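Local coordinates for ABC transporter periplasmic-binding protein YtfQ (Mycobacterium smegmatis, PDB 6HB0) that probably binds a carbohydrate as the solute-binding component of an ABC transporter, consistent with a role in L-arabinofuranose uptake, at residues A[147-152]-A[207-212]; A[193-198]-A[223-228]; A[19-24]-A[49-54]. All coordinates share one frame; numbering follows the deposited sequence.

How the contacts relate
The chain folds into two lobes, each built round a parallel or mostly parallel sheet flanked by helices, as in periplasmic sugar-binding proteins. Contact 3 comes first along the chain and joins strands 21-26 and 51-56 at one border of the first sheet. Contact 1 joins strands 148-154 and 210-213 of the second sheet, and contact 2 pairs helices 191-204 and 216-228 over that sheet. The segments of contacts 1 and 2 alternate in sequence, their centres lie about 14 Å apart, and they share the packing of M198 CE on V211 CG1 at 3.7 Å. Contact 3 lies across the chain's centre, about 49 Å from contact 1 between centres; the two groups are separate, one in each lobe.

Contact 1. Residues A[147-152]-A[207-212]; sequences PVNIVQ and QIDVVF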
loop_
_atom_site.group_PDB
_atom_site.type_symbol
_atom_site.label_atom_id
_atom_site.label_comp_id
_atom_site.label_asym_id
_atom_site.label_seq_id
_atom_site.Cartn_x
_atom_site.Cartn_y
_atom_site.Cartn_z
ATOM N N PRO A 147 -12.634 7.201 -28.961
ATOM C CA PRO A 147 -12.945 6.986 -27.556
ATOM C C PRO A 147 -11.905 6.077 -26.882
ATOM O O PRO A 147 -11.302 5.200 -27.550
ATOM C CB PRO A 147 -14.317 6.300 -27.604
ATOM C CG PRO A 147 -14.889 6.650 -28.930
ATOM C CD PRO A 147 -13.710 6.704 -29.844
ATOM N N VAL A 148 -11.670 6.288 -25.582
ATOM C CA VAL A 148 -10.729 5.421 -24.851
ATOM C C VAL A 148 -11.499 4.517 -23.888
ATOM O O VAL A 148 -12.045 4.973 -22.888
ATOM C CB VAL A 148 -9.638 6.223 -24.162
ATOM C CG1 VAL A 148 -8.666 5.299 -23.428
ATOM C CG2 VAL A 148 -8.869 7.027 -25.214
ATOM N N ASN A 149 -11.577 3.241 -24.253
ATOM C CA ASN A 149 -12.351 2.291 -23.476
ATOM C C ASN A 149 -11.463 1.585 -22.456
ATOM O O ASN A 149 -10.514 0.887 -22.816
ATOM C CB ASN A 149 -13.033 1.305 -24.395
ATOM C CG ASN A 149 -14.182 1.951 -25.203
ATOM O OD1 ASN A 149 -14.658 3.013 -24.904
ATOM N ND2 ASN A 149 -14.630 1.260 -26.182
ATOM N N ILE A 150 -11.788 1.801 -21.200
ATOM C CA ILE A 150 -11.025 1.268 -20.084
ATOM C C ILE A 150 -11.840 0.130 -19.489
ATOM O O ILE A 150 -13.041 0.275 -19.304
ATOM C CB ILE A 150 -10.836 2.331 -18.998
ATOM C CG1 ILE A 150 -10.075 3.535 -19.556
ATOM C CG2 ILE A 150 -10.070 1.746 -17.801
ATOM C CD1 ILE A 150 -10.150 4.751 -18.644
ATOM N N VAL A 151 -11.193 -1.000 -19.222
ATOM C CA VAL A 151 -11.815 -1.994 -18.370
ATOM C C VAL A 151 -11.053 -2.075 -17.059
ATOM O O VAL A 151 -9.852 -1.874 -17.030
ATOM C CB VAL A 151 -11.945 -3.340 -19.050
ATOM C CG1 VAL A 151 -12.772 -3.182 -20.340
ATOM C CG2 VAL A 151 -10.606 -4.038 -19.265
ATOM N N GLN A 152 -11.770 -2.340 -15.975
ATOM C CA GLN A 152 -11.192 -2.339 -14.658
ATOM C C GLN A 152 -11.355 -3.664 -13.957
ATOM O O GLN A 152 -12.466 -4.192 -13.807
ATOM C CB GLN A 152 -11.809 -1.212 -13.834
ATOM C CG GLN A 152 -11.284 -1.131 -12.400
ATOM C CD GLN A 152 -11.595 0.180 -11.664
ATOM O OE1 GLN A 152 -11.064 0.420 -10.573
ATOM N NE2 GLN A 152 -12.485 0.987 -12.216
ATOM N N GLN A 207 -14.013 -3.280 -28.133
ATOM C CA GLN A 207 -12.909 -2.364 -28.226
ATOM C C GLN A 207 -12.401 -2.073 -26.797
ATOM O O GLN A 207 -13.091 -1.455 -26.021
ATOM C CB GLN A 207 -13.414 -1.104 -28.966
ATOM C CG GLN A 207 -12.768 0.239 -28.610
ATOM C CD GLN A 207 -11.369 0.413 -29.148
ATOM O OE1 GLN A 207 -10.700 -0.562 -29.502
ATOM N NE2 GLN A 207 -10.910 1.665 -29.207
ATOM N N ILE A 208 -11.232 -2.595 -26.458
ATOM C CA ILE A 208 -10.607 -2.339 -25.159
ATOM C C ILE A 208 -9.273 -1.707 -25.419
ATOM O O ILE A 208 -8.438 -2.268 -26.131
ATOM C CB ILE A 208 -10.420 -3.616 -24.304
ATOM C CG1 ILE A 208 -11.773 -4.286 -24.040
ATOM C CG2 ILE A 208 -9.711 -3.273 -22.994
ATOM C CD1 ILE A 208 -11.651 -5.654 -23.378
ATOM N N ASP A 209 -9.075 -0.529 -24.871
ATOM C CA ASP A 209 -7.805 0.170 -25.050
ATOM C C ASP A 209 -6.860 -0.047 -23.864
ATOM O O ASP A 209 -5.681 -0.264 -24.052
ATOM C CB ASP A 209 -8.096 1.629 -25.268
ATOM C CG ASP A 209 -8.990 1.838 -26.555
ATOM O OD1 ASP A 209 -8.477 1.570 -27.666
ATOM O OD2 ASP A 209 -10.202 2.152 -26.430
ATOM N N VAL A 210 -7.404 -0.041 -22.657
ATOM C CA VAL A 210 -6.606 -0.076 -21.447
ATOM C C VAL A 210 -7.280 -0.945 -20.419
ATOM O O VAL A 210 -8.499 -0.879 -20.290
ATOM C CB VAL A 210 -6.500 1.322 -20.824
ATOM C CG1 VAL A 210 -5.659 1.248 -19.540
ATOM C CG2 VAL A 210 -5.881 2.310 -21.796
ATOM N N VAL A 211 -6.492 -1.760 -19.720
ATOM C CA VAL A 211 -6.940 -2.365 -18.470
ATOM C C VAL A 211 -6.286 -1.716 -17.261
ATOM O O VAL A 211 -5.093 -1.473 -17.238
ATOM C CB VAL A 211 -6.991 -3.922 -18.453
ATOM C CG1 VAL A 211 -6.487 -4.557 -19.713
ATOM C CG2 VAL A 211 -6.620 -4.562 -17.101
ATOM N N PHE A 212 -7.102 -1.337 -16.293
ATOM C CA PHE A 212 -6.625 -0.921 -15.015
ATOM C C PHE A 212 -6.832 -2.094 -14.056
ATOM O O PHE A 212 -7.951 -2.523 -13.796
ATOM C CB PHE A 212 -7.356 0.299 -14.518
ATOM C CG PHE A 212 -7.075 0.615 -13.075
ATOM C CD1 PHE A 212 -5.776 0.649 -12.610
ATOM C CD2 PHE A 212 -8.097 0.853 -12.181
ATOM C CE1 PHE A 212 -5.494 0.945 -11.280
ATOM C CE2 PHE A 212 -7.821 1.150 -10.867
ATOM C CZ PHE A 212 -6.513 1.187 -10.413
#
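N149 and D209 clasp each other through backbone and side chain. The carboxylate oxygen D209 OD2 accepts the backbone N-H of N149 through its anti lone pair, at 2.8 Å and almost straight (172°), while N149 O takes two donors in return: D209 N at 2.9 Å, in the carbonyl plane, and V210 N at 3.2 Å. With CG beside its own backbone N (chi1 -60°), the aspartate lays its carboxylate against the neighbouring strand. The side-chain amide of N149 adds a second link, ND2 giving a bond of 3.1 Å to Q207 O, which lies close to the amide plane.

Beyond the clasp, regular parallel pairing joins two inner strands of the second lobe's sheet, 148-154 lying between 179-186 and 210-213. V151 N bonds to V210 O and V151 O receives F212 N, both at 2.9 Å. D209 is the extra residue where the register passes from N149-I208 to I150-V210.

Side chains then alternate. On one face V151 CG2 meets V211 CB at 3.7 Å and also I208 CG2, and F201 of helix 191-204 covers V151 and I208; branched aliphatic residues suit this wall of the core. On the other face Q152 runs extended beside F212, its OE1 at the ring edge, 3.3 Å from CE2. Q214 NE2 bonds the same oxygen, and F169 stacks on F212.

N149 and D209, both partly exposed, thus tie the strand starts; farther in, residues are mostly apolar. Two donors would be expected to polarise the N149 carbonyl; separately, the straight N-H bond to OD2 would probably help a charged carboxylate.

Contact 2. Residues A[193-198]-A[223-228]; sequences GGKQVM and MEAIEA
Two consecutive helices of a Rossmann-like alpha/beta lobe pack here on one side of its sheet, helix 191-204 leading into strand 210-213 and helix 216-228 following that strand. The axes of the short segments come within 8.2 Å at a crossing angle of -41°, and A225 makes this close approach possible: its methyl is small enough to lie directly on the other helix's backbone, CB 3.6 Å from K195 O. The same methyl meets M198 CB at 3.8 Å and has K195 CG a little farther off.

Towards the sheet, M198 supplies the flexible apolar filler. CG stands anti to the backbone N and the chain then bends at chi2 (68°), which turns the thioether end across to I226. There M198 CE touches CG1 and CD1 of the isoleucine, each at 3.8 Å, the two side chains meeting at a slant.

Towards solvent the contact becomes ionic. K195 stretches out fully, all four torsions near 180°, so its NZ arrives at E224 OE1 at 3.3 Å; the two chains meet at about a right angle. The salt bridge contains only a weak hydrogen bond. E224 has a stronger partner in R191, at the start of helix 191-204, which bridges to OE2, so the glutamate is shared between two cations of one helix, and its negative charge is probably stabilised.

On its apolar side the pair rests on the sheet: I226 and M223 touch I239 of strand 238-242, while M198 reaches strand 210-213. The pair therefore spans neighbouring strands, with K195 and E224 on the partly exposed side.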
loop_
_atom_site.group_PDB
_atom_site.type_symbol
_atom_site.label_atom_id
_atom_site.label_comp_id
_atom_site.label_asym_id
_atom_site.label_seq_id
_atom_site.Cartn_x
_atom_site.Cartn_y
_atom_site.Cartn_z
ATOM N N GLY A 193 -8.381 -14.986 -11.006
ATOM C CA GLY A 193 -9.548 -14.084 -11.012
ATOM C C GLY A 193 -9.391 -13.039 -12.098
ATOM O O GLY A 193 -10.316 -12.791 -12.877
ATOM N N GLY A 194 -8.200 -12.434 -12.173
ATOM C CA GLY A 194 -7.927 -11.440 -13.220
ATOM C C GLY A 194 -7.984 -12.020 -14.616
ATOM O O GLY A 194 -8.486 -11.396 -15.531
ATOM N N LYS A 195 -7.468 -13.204 -14.801
ATOM C CA LYS A 195 -7.496 -13.865 -16.115
ATOM C C LYS A 195 -8.933 -14.176 -16.570
ATOM O O LYS A 195 -9.296 -13.898 -17.706
ATOM C CB LYS A 195 -6.685 -15.158 -16.084
ATOM C CG LYS A 195 -6.617 -15.880 -17.398
ATOM C CD LYS A 195 -5.820 -17.153 -17.314
ATOM C CE LYS A 195 -5.578 -17.693 -18.706
ATOM N NZ LYS A 195 -4.513 -18.694 -18.554
ATOM N N GLN A 196 -9.723 -14.711 -15.652
ATOM C CA GLN A 196 -11.128 -15.086 -15.925
ATOM C C GLN A 196 -11.984 -13.869 -16.290
ATOM O O GLN A 196 -12.775 -13.917 -17.224
ATOM C CB GLN A 196 -11.688 -15.792 -14.717
ATOM C CG GLN A 196 -13.196 -16.005 -14.701
ATOM C CD GLN A 196 -13.607 -16.949 -13.589
ATOM O OE1 GLN A 196 -12.904 -17.920 -13.311
ATOM N NE2 GLN A 196 -14.746 -16.685 -12.967
ATOM N N VAL A 197 -11.802 -12.766 -15.559
ATOM C CA VAL A 197 -12.571 -11.576 -15.807
ATOM C C VAL A 197 -12.128 -10.909 -17.099
ATOM O O VAL A 197 -12.954 -10.415 -17.839
ATOM C CB VAL A 197 -12.460 -10.590 -14.640
ATOM C CG1 VAL A 197 -13.091 -9.264 -15.016
ATOM C CG2 VAL A 197 -13.140 -11.218 -13.414
ATOM N N MET A 198 -10.821 -10.876 -17.355
ATOM C CA MET A 198 -10.360 -10.332 -18.610
ATOM C C MET A 198 -10.908 -11.139 -19.805
ATOM O O MET A 198 -11.205 -10.559 -20.865
ATOM C CB MET A 198 -8.828 -10.321 -18.659
ATOM C CG MET A 198 -8.280 -9.518 -19.821
ATOM S SD MET A 198 -8.578 -7.783 -19.661
ATOM C CE MET A 198 -8.463 -7.232 -21.360
ATOM N N MET A 223 -3.015 -10.132 -18.646
ATOM C CA MET A 223 -1.972 -10.248 -19.648
ATOM C C MET A 223 -2.014 -11.633 -20.326
ATOM O O MET A 223 -1.939 -11.742 -21.541
ATOM C CB MET A 223 -0.637 -9.999 -18.924
ATOM C CG MET A 223 0.638 -10.171 -19.683
ATOM S SD MET A 223 2.056 -10.156 -18.535
ATOM C CE MET A 223 2.270 -11.914 -18.241
ATOM N N GLU A 224 -2.179 -12.699 -19.555
ATOM C CA GLU A 224 -2.312 -14.036 -20.142
ATOM C C GLU A 224 -3.572 -14.210 -20.935
ATOM O O GLU A 224 -3.557 -14.913 -21.931
ATOM C CB GLU A 224 -2.278 -15.097 -19.065
ATOM C CG GLU A 224 -0.932 -15.276 -18.414
ATOM C CD GLU A 224 -0.952 -16.327 -17.296
ATOM O OE1 GLU A 224 -1.912 -17.144 -17.225
ATOM O OE2 GLU A 224 0.005 -16.325 -16.484
ATOM N N ALA A 225 -4.681 -13.591 -20.506
ATOM C CA ALA A 225 -5.932 -13.694 -21.261
ATOM C C ALA A 225 -5.802 -12.963 -22.583
ATOM O O ALA A 225 -6.310 -13.419 -23.613
ATOM C CB ALA A 225 -7.103 -13.138 -20.474
ATOM N N ILE A 226 -5.128 -11.832 -22.539
ATOM C CA ILE A 226 -4.924 -11.022 -23.718
ATOM C C ILE A 226 -4.081 -11.789 -24.717
ATOM O O ILE A 226 -4.412 -11.816 -25.912
ATOM C CB ILE A 226 -4.277 -9.653 -23.354
ATOM C CG1 ILE A 226 -5.281 -8.839 -22.577
ATOM C CG2 ILE A 226 -3.959 -8.834 -24.613
ATOM C CD1 ILE A 226 -4.716 -7.656 -21.862
ATOM N N GLU A 227 -3.013 -12.421 -24.245
ATOM C CA GLU A 227 -2.186 -13.269 -25.070
ATOM C C GLU A 227 -2.983 -14.452 -25.650
ATOM O O GLU A 227 -2.875 -14.751 -26.831
ATOM C CB GLU A 227 -0.955 -13.760 -24.293
ATOM C CG GLU A 227 0.113 -12.688 -24.167
ATOM C CD GLU A 227 1.293 -13.002 -23.227
ATOM O OE1 GLU A 227 1.189 -13.772 -22.248
ATOM O OE2 GLU A 227 2.341 -12.387 -23.445
ATOM N N ALA A 228 -3.798 -15.120 -24.837
ATOM C CA ALA A 228 -4.536 -16.288 -25.332
ATOM C C ALA A 228 -5.514 -15.880 -26.436
ATOM O O ALA A 228 -5.758 -16.633 -27.355
ATOM C CB ALA A 228 -5.249 -17.002 -24.193
#

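Contact 3. Residues A[19-24]-A[49-54]; sequences ALTLGF and GVNLKF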
loop_
_atom_site.group_PDB
_atom_site.type_symbol
_atom_site.label_atom_id
_atom_site.label_comp_id
_atom_site.label_asym_id
_atom_site.label_seq_id
_atom_site.Cartn_x
_atom_site.Cartn_y
_atom_site.Cartn_z
ATOM N N ALA A 19 18.269 4.664 26.028
ATOM C CA ALA A 19 17.711 4.418 24.702
ATOM C C ALA A 19 16.179 4.583 24.836
ATOM O O ALA A 19 15.561 4.106 25.763
ATOM C CB ALA A 19 18.058 3.030 24.199
ATOM N N LEU A 20 15.578 5.280 23.900
ATOM C CA LEU A 20 14.128 5.348 23.804
ATOM C C LEU A 20 13.534 3.912 23.736
ATOM O O LEU A 20 14.044 3.100 23.025
ATOM C CB LEU A 20 13.826 6.158 22.546
ATOM C CG LEU A 20 12.454 6.717 22.224
ATOM C CD1 LEU A 20 11.556 5.655 21.583
ATOM C CD2 LEU A 20 11.888 7.272 23.510
ATOM N N THR A 21 12.485 3.606 24.496
ATOM C CA THR A 21 11.808 2.317 24.422
ATOM C C THR A 21 10.447 2.467 23.711
ATOM O O THR A 21 9.586 3.250 24.121
ATOM C CB THR A 21 11.633 1.651 25.814
ATOM O OG1 THR A 21 12.923 1.386 26.357
ATOM C CG2 THR A 21 10.976 0.349 25.720
ATOM N N LEU A 22 10.270 1.655 22.671
ATOM C CA LEU A 22 9.108 1.687 21.811
ATOM C C LEU A 22 8.427 0.361 21.891
ATOM O O LEU A 22 8.995 -0.650 21.531
ATOM C CB LEU A 22 9.522 1.927 20.373
ATOM C CG LEU A 22 8.417 1.843 19.298
ATOM C CD1 LEU A 22 7.361 2.879 19.561
ATOM C CD2 LEU A 22 8.962 2.088 17.882
ATOM N N GLY A 23 7.184 0.366 22.359
ATOM C CA GLY A 23 6.369 -0.828 22.275
ATOM C C GLY A 23 5.609 -0.844 20.965
ATOM O O GLY A 23 4.938 0.131 20.640
ATOM N N PHE A 24 5.720 -1.934 20.214
ATOM C CA PHE A 24 4.992 -2.047 18.961
ATOM C C PHE A 24 4.090 -3.276 18.936
ATOM O O PHE A 24 4.590 -4.397 18.979
ATOM C CB PHE A 24 5.948 -2.151 17.784
ATOM C CG PHE A 24 5.245 -2.068 16.466
ATOM C CD1 PHE A 24 4.907 -0.841 15.936
ATOM C CD2 PHE A 24 4.823 -3.204 15.809
ATOM C CE1 PHE A 24 4.233 -0.744 14.733
ATOM C CE2 PHE A 24 4.119 -3.114 14.615
ATOM C CZ PHE A 24 3.844 -1.885 14.072
ATOM N N GLY A 49 18.849 3.185 17.105
ATOM C CA GLY A 49 19.160 3.087 18.514
ATOM C C GLY A 49 17.951 3.032 19.429
ATOM O O GLY A 49 18.040 3.395 20.599
ATOM N N VAL A 50 16.828 2.528 18.917
ATOM C CA VAL A 50 15.605 2.421 19.689
ATOM C C VAL A 50 15.481 1.014 20.245
ATOM O O VAL A 50 15.732 0.039 19.561
ATOM C CB VAL A 50 14.382 2.774 18.824
ATOM C CG1 VAL A 50 13.106 2.449 19.583
ATOM C CG2 VAL A 50 14.427 4.250 18.438
ATOM N N ASN A 51 15.121 0.913 21.508
ATOM C CA ASN A 51 14.899 -0.358 22.133
ATOM C C ASN A 51 13.439 -0.776 21.853
ATOM O O ASN A 51 12.505 -0.237 22.440
ATOM C CB ASN A 51 15.191 -0.235 23.631
ATOM C CG ASN A 51 14.867 -1.491 24.380
ATOM O OD1 ASN A 51 14.896 -2.578 23.801
ATOM N ND2 ASN A 51 14.479 -1.352 25.650
ATOM N N LEU A 52 13.259 -1.744 20.979
ATOM C CA LEU A 52 11.935 -2.121 20.478
ATOM C C LEU A 52 11.369 -3.302 21.215
ATOM O O LEU A 52 12.044 -4.295 21.337
ATOM C CB LEU A 52 12.055 -2.512 19.024
ATOM C CG LEU A 52 10.787 -2.963 18.291
ATOM C CD1 LEU A 52 9.834 -1.804 18.116
ATOM C CD2 LEU A 52 11.221 -3.587 16.981
ATOM N N LYS A 53 10.151 -3.185 21.731
ATOM C CA LYS A 53 9.487 -4.320 22.343
ATOM C C LYS A 53 8.316 -4.687 21.465
ATOM O O LYS A 53 7.380 -3.899 21.333
ATOM C CB LYS A 53 8.997 -3.961 23.745
ATOM C CG LYS A 53 10.100 -3.543 24.689
ATOM C CD LYS A 53 9.646 -3.726 26.112
ATOM C CE LYS A 53 10.063 -5.093 26.628
ATOM N NZ LYS A 53 11.467 -4.993 27.111
ATOM N N PHE A 54 8.378 -5.875 20.889
ATOM C CA PHE A 54 7.354 -6.396 20.000
ATOM C C PHE A 54 6.277 -7.187 20.719
ATOM O O PHE A 54 6.558 -7.933 21.629
ATOM C CB PHE A 54 7.928 -7.384 18.986
ATOM C CG PHE A 54 8.312 -6.789 17.676
ATOM C CD1 PHE A 54 7.411 -6.051 16.934
ATOM C CD2 PHE A 54 9.582 -7.017 17.162
ATOM C CE1 PHE A 54 7.778 -5.485 15.728
ATOM C CE2 PHE A 54 9.960 -6.481 15.937
ATOM C CZ PHE A 54 9.052 -5.714 15.216
#
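Strands 21-24 and 51-54 run parallel, their short axes 4.7 Å apart at 22°, and their backbone bonds alternate: N51 N to L20 O, L22 N to N51 O, K53 N to L22 O (2.8 Å) and F24 N to K53 O. T21 and N51 lie side by side on one face, where N51 ND2 donates to T21 OG1 at 3.2 Å; the hydroxyl oxygen is tilted 29° from the amide plane, and the bond is bent. T21 CG2 also meets K53 CG. These polar residues suit a partly exposed face beside the edge strand.

The pair is the first beta-alpha-beta unit of the lobe, helix 38-48 linking the strands. That helix ends in a Schellman motif at G49, whose positive phi a glycine accepts readily, and the chain turns from there into the edge strand of the sheet.

The opposite face is apolar. V50 CG1 packs on L22 CB at 3.7 Å, with L20 CD1 beyond it. L52, with CG anti to the backbone N (chi1 179°), brings CD1 against both L22 CD2 and F24 CB, 4.0 and 3.9 Å away. F24 and F54 point the same way: F24 CD2 comes to the edge of the F54 ring, 3.7 Å from CE1, while L52 CD2 covers one face of that ring towards its rim. I41 and A45 of helix 38-48 and M272 of helix 269-279 pack over this row.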